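Local coordinates for aggregation suppressing protein (Salmonella enterica subsp. enterica serovar Typhimurium, PDB 4ZJ9) that probably acts as a small heat shock chaperone that suppresses protein aggregation under stress, at residues N81-H86 and D106-F111. Numbering follows the deposited sequence.
Sequences NITGKH and DFQLSF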
ATOM      1  N   ASN A  81       7.866  -8.479 -16.737  1.00 41.64           N
ATOM      2  CA  ASN A  81       7.062  -7.294 -16.896  1.00 44.90           C
ATOM      3  C   ASN A  81       5.930  -7.383 -15.903  1.00 43.05           C
ATOM      4  O   ASN A  81       5.241  -8.415 -15.822  1.00 41.25           O
ATOM      5  CB  ASN A  81       6.525  -7.163 -18.312  1.00 48.52           C
ATOM      6  CG  ASN A  81       7.633  -6.925 -19.326  1.00 56.66           C
ATOM      7  OD1 ASN A  81       8.577  -6.108 -19.093  1.00 57.24           O
ATOM      8  ND2 ASN A  81       7.548  -7.637 -20.449  1.00 69.15           N
ATOM      9  N   ILE A  82       5.808  -6.346 -15.106  1.00 42.32           N
ATOM     10  CA  ILE A  82       4.739  -6.230 -14.137  1.00 44.14           C
ATOM     11  C   ILE A  82       3.889  -5.044 -14.559  1.00 44.03           C
ATOM     12  O   ILE A  82       4.358  -3.916 -14.562  1.00 44.73           O
ATOM     13  CB  ILE A  82       5.274  -5.926 -12.724  1.00 46.34           C
ATOM     14  CG1 ILE A  82       6.451  -6.813 -12.300  1.00 50.25           C
ATOM     15  CG2 ILE A  82       4.098  -5.902 -11.700  1.00 49.94           C
ATOM     16  CD1 ILE A  82       6.142  -8.261 -12.139  1.00 59.88           C
ATOM     17  N   THR A  83       2.626  -5.291 -14.870  1.00 44.41           N
ATOM     18  CA  THR A  83       1.745  -4.255 -15.403  1.00 48.56           C
ATOM     19  C   THR A  83       0.535  -4.081 -14.534  1.00 47.20           C
ATOM     20  O   THR A  83      -0.154  -5.031 -14.223  1.00 47.19           O
ATOM     21  CB  THR A  83       1.224  -4.648 -16.795  1.00 50.63           C
ATOM     22  OG1 THR A  83       2.339  -4.998 -17.614  1.00 60.23           O
ATOM     23  CG2 THR A  83       0.454  -3.503 -17.424  1.00 55.45           C
ATOM     24  N   GLY A  84       0.254  -2.856 -14.174  1.00 46.85           N
ATOM     25  CA  GLY A  84      -0.942  -2.524 -13.461  1.00 43.65           C
ATOM     26  C   GLY A  84      -1.795  -1.701 -14.374  1.00 50.18           C
ATOM     27  O   GLY A  84      -1.370  -0.626 -14.865  1.00 50.67           O
ATOM     28  N   LYS A  85      -3.006  -2.200 -14.609  1.00 46.19           N
ATOM     29  CA  LYS A  85      -3.944  -1.494 -15.454  1.00 54.86           C
ATOM     30  C   LYS A  85      -5.224  -1.351 -14.680  1.00 57.37           C
ATOM     31  O   LYS A  85      -5.975  -2.315 -14.486  1.00 51.18           O
ATOM     32  CB  LYS A  85      -4.163  -2.130 -16.842  1.00 58.91           C
ATOM     33  CG  LYS A  85      -3.129  -1.614 -17.855  1.00 71.73           C
ATOM     34  CD  LYS A  85      -3.260  -2.333 -19.194  1.00 84.18           C
ATOM     35  CE  LYS A  85      -1.947  -2.408 -19.978  1.00 91.33           C
ATOM     36  NZ  LYS A  85      -2.051  -3.358 -21.127  1.00100.23           N
ATOM     37  N   HIS A  86      -5.395  -0.114 -14.225  1.00 68.23           N
ATOM     38  CA  HIS A  86      -6.410   0.235 -13.278  1.00 85.82           C
ATOM     39  C   HIS A  86      -7.722   0.411 -14.012  1.00 93.09           C
ATOM     40  O   HIS A  86      -7.846   1.026 -15.093  1.00 88.49           O
ATOM     41  CB  HIS A  86      -6.012   1.421 -12.340  1.00 88.00           C
ATOM     42  CG  HIS A  86      -6.236   2.771 -12.929  1.00 99.18           C
ATOM     43  ND1 HIS A  86      -5.596   3.208 -14.067  1.00107.66           N
ATOM     44  CD2 HIS A  86      -7.037   3.788 -12.535  1.00107.48           C
ATOM     45  CE1 HIS A  86      -6.000   4.429 -14.360  1.00111.95           C
ATOM     46  NE2 HIS A  86      -6.876   4.805 -13.446  1.00112.48           N
ATOM     47  N   ASP A 106      -1.876   3.661 -13.747  1.00 53.37           N
ATOM     48  CA  ASP A 106      -1.362   2.478 -14.423  1.00 57.63           C
ATOM     49  C   ASP A 106       0.155   2.571 -14.512  1.00 59.48           C
ATOM     50  O   ASP A 106       0.730   3.671 -14.592  1.00 53.06           O
ATOM     51  CB  ASP A 106      -1.981   2.375 -15.829  1.00 63.33           C
ATOM     52  CG  ASP A 106      -3.485   2.149 -15.798  1.00 61.09           C
ATOM     53  OD1 ASP A 106      -4.009   2.007 -14.675  1.00 59.12           O
ATOM     54  OD2 ASP A 106      -4.130   2.064 -16.872  1.00 67.08           O
ATOM     55  N   PHE A 107       0.825   1.422 -14.488  1.00 54.20           N
ATOM     56  CA  PHE A 107       2.278   1.408 -14.521  1.00 48.83           C
ATOM     57  C   PHE A 107       2.797   0.167 -15.219  1.00 50.33           C
ATOM     58  O   PHE A 107       2.045  -0.768 -15.483  1.00 44.84           O
ATOM     59  CB  PHE A 107       2.832   1.436 -13.105  1.00 49.67           C
ATOM     60  CG  PHE A 107       2.473   0.220 -12.295  1.00 47.15           C
ATOM     61  CD1 PHE A 107       1.318   0.190 -11.521  1.00 45.86           C
ATOM     62  CD2 PHE A 107       3.315  -0.880 -12.276  1.00 45.31           C
ATOM     63  CE1 PHE A 107       1.019  -0.927 -10.753  1.00 41.98           C
ATOM     64  CE2 PHE A 107       3.026  -1.985 -11.503  1.00 41.71           C
ATOM     65  CZ  PHE A 107       1.847  -2.024 -10.781  1.00 42.71           C
ATOM     66  N   GLN A 108       4.078   0.180 -15.532  1.00 50.56           N
ATOM     67  CA  GLN A 108       4.753  -0.967 -16.033  1.00 57.29           C
ATOM     68  C   GLN A 108       6.199  -0.898 -15.594  1.00 55.82           C
ATOM     69  O   GLN A 108       6.935   0.067 -15.888  1.00 58.33           O
ATOM     70  CB  GLN A 108       4.649  -1.095 -17.547  1.00 64.15           C
ATOM     71  CG  GLN A 108       4.938  -2.527 -17.976  1.00 74.59           C
ATOM     72  CD  GLN A 108       5.710  -2.621 -19.260  1.00 76.46           C
ATOM     73  OE1 GLN A 108       6.870  -2.196 -19.322  1.00 79.06           O
ATOM     74  NE2 GLN A 108       5.078  -3.174 -20.291  1.00 78.80           N
ATOM     75  N   LEU A 109       6.571  -1.932 -14.843  1.00 45.11           N
ATOM     76  CA  LEU A 109       7.906  -2.134 -14.391  1.00 48.21           C
ATOM     77  C   LEU A 109       8.480  -3.276 -15.221  1.00 46.72           C
ATOM     78  O   LEU A 109       7.765  -4.157 -15.583  1.00 46.43           O
ATOM     79  CB  LEU A 109       7.910  -2.441 -12.901  1.00 48.20           C
ATOM     80  CG  LEU A 109       7.345  -1.335 -12.022  1.00 52.49           C
ATOM     81  CD1 LEU A 109       7.460  -1.804 -10.603  1.00 53.15           C
ATOM     82  CD2 LEU A 109       8.131  -0.028 -12.167  1.00 51.91           C
ATOM     83  N   SER A 110       9.768  -3.209 -15.547  1.00 49.08           N
ATOM     84  CA  SER A 110      10.462  -4.220 -16.386  1.00 47.80           C
ATOM     85  C   SER A 110      11.768  -4.577 -15.760  1.00 45.68           C
ATOM     86  O   SER A 110      12.523  -3.689 -15.310  1.00 48.70           O
ATOM     87  CB  SER A 110      10.678  -3.664 -17.779  1.00 53.80           C
ATOM     88  OG  SER A 110       9.474  -3.809 -18.524  1.00 58.67           O
ATOM     89  N   PHE A 111      12.019  -5.859 -15.604  1.00 45.18           N
ATOM     90  CA  PHE A 111      13.308  -6.315 -15.015  1.00 46.97           C
ATOM     91  C   PHE A 111      13.882  -7.412 -15.842  1.00 50.22           C
ATOM     92  O   PHE A 111      13.225  -8.429 -16.075  1.00 49.91           O
ATOM     93  CB  PHE A 111      13.142  -6.777 -13.547  1.00 51.48           C
ATOM     94  CG  PHE A 111      12.463  -5.760 -12.665  1.00 50.83           C
ATOM     95  CD1 PHE A 111      11.071  -5.670 -12.637  1.00 49.37           C
ATOM     96  CD2 PHE A 111      13.221  -4.862 -11.906  1.00 57.27           C
ATOM     97  CE1 PHE A 111      10.439  -4.719 -11.857  1.00 55.39           C
ATOM     98  CE2 PHE A 111      12.596  -3.910 -11.117  1.00 59.61           C
ATOM     99  CZ  PHE A 111      11.198  -3.824 -11.101  1.00 57.08           C
TER
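Two antiparallel strands of one sheet of the alpha-crystallin beta-sandwich meet here, and I82 and L109 form a hydrogen-bonded pair: I82 N gives to L109 O at 3.0 Å, and L109 N bonds back to I82 O. G84 and F107 repeat the exchange two residues on, G84 N to F107 O and F107 N to G84 O. Between these bonds, Q108 CA comes within 3.3 Å of I82 O in a CA-H...O contact. On the face carrying I82, F107 and L109, the phenyl ring of F107 reaches across to the backbone of G84. Its chi1 of 64° sets CG between the backbone N and the carbonyl carbon, and one face of the ring covers G84 N, 3.8 Å above the ring plane over its centre, and G84 CA, 4.0 Å from the ring centroid in a CH-pi contact. I82 runs alongside F107, I82 CG2 to F107 CE2 4.1 Å, and this buried face turns to the second sheet of the sandwich, L109 touching V61 of strand 56-62 while W66 meets the F107 ring edge-to-face. Strand 79-84 is the middle one of its three-stranded sheet, with N81 and T83 bonded through their backbones to E74 and E72 on its far side. The other face is polar: S110 OG donates to N81 OD1 at 2.5 Å, tilted 23° from the amide carbonyl plane, and Q108 CG lies 3.6 Å from T83 OG1. Past the strand end H86 N is modelled within bonding distance of D106 OD1, but the poorly ordered H86 ring clashes with D106 OD1, leaving that bond doubtful.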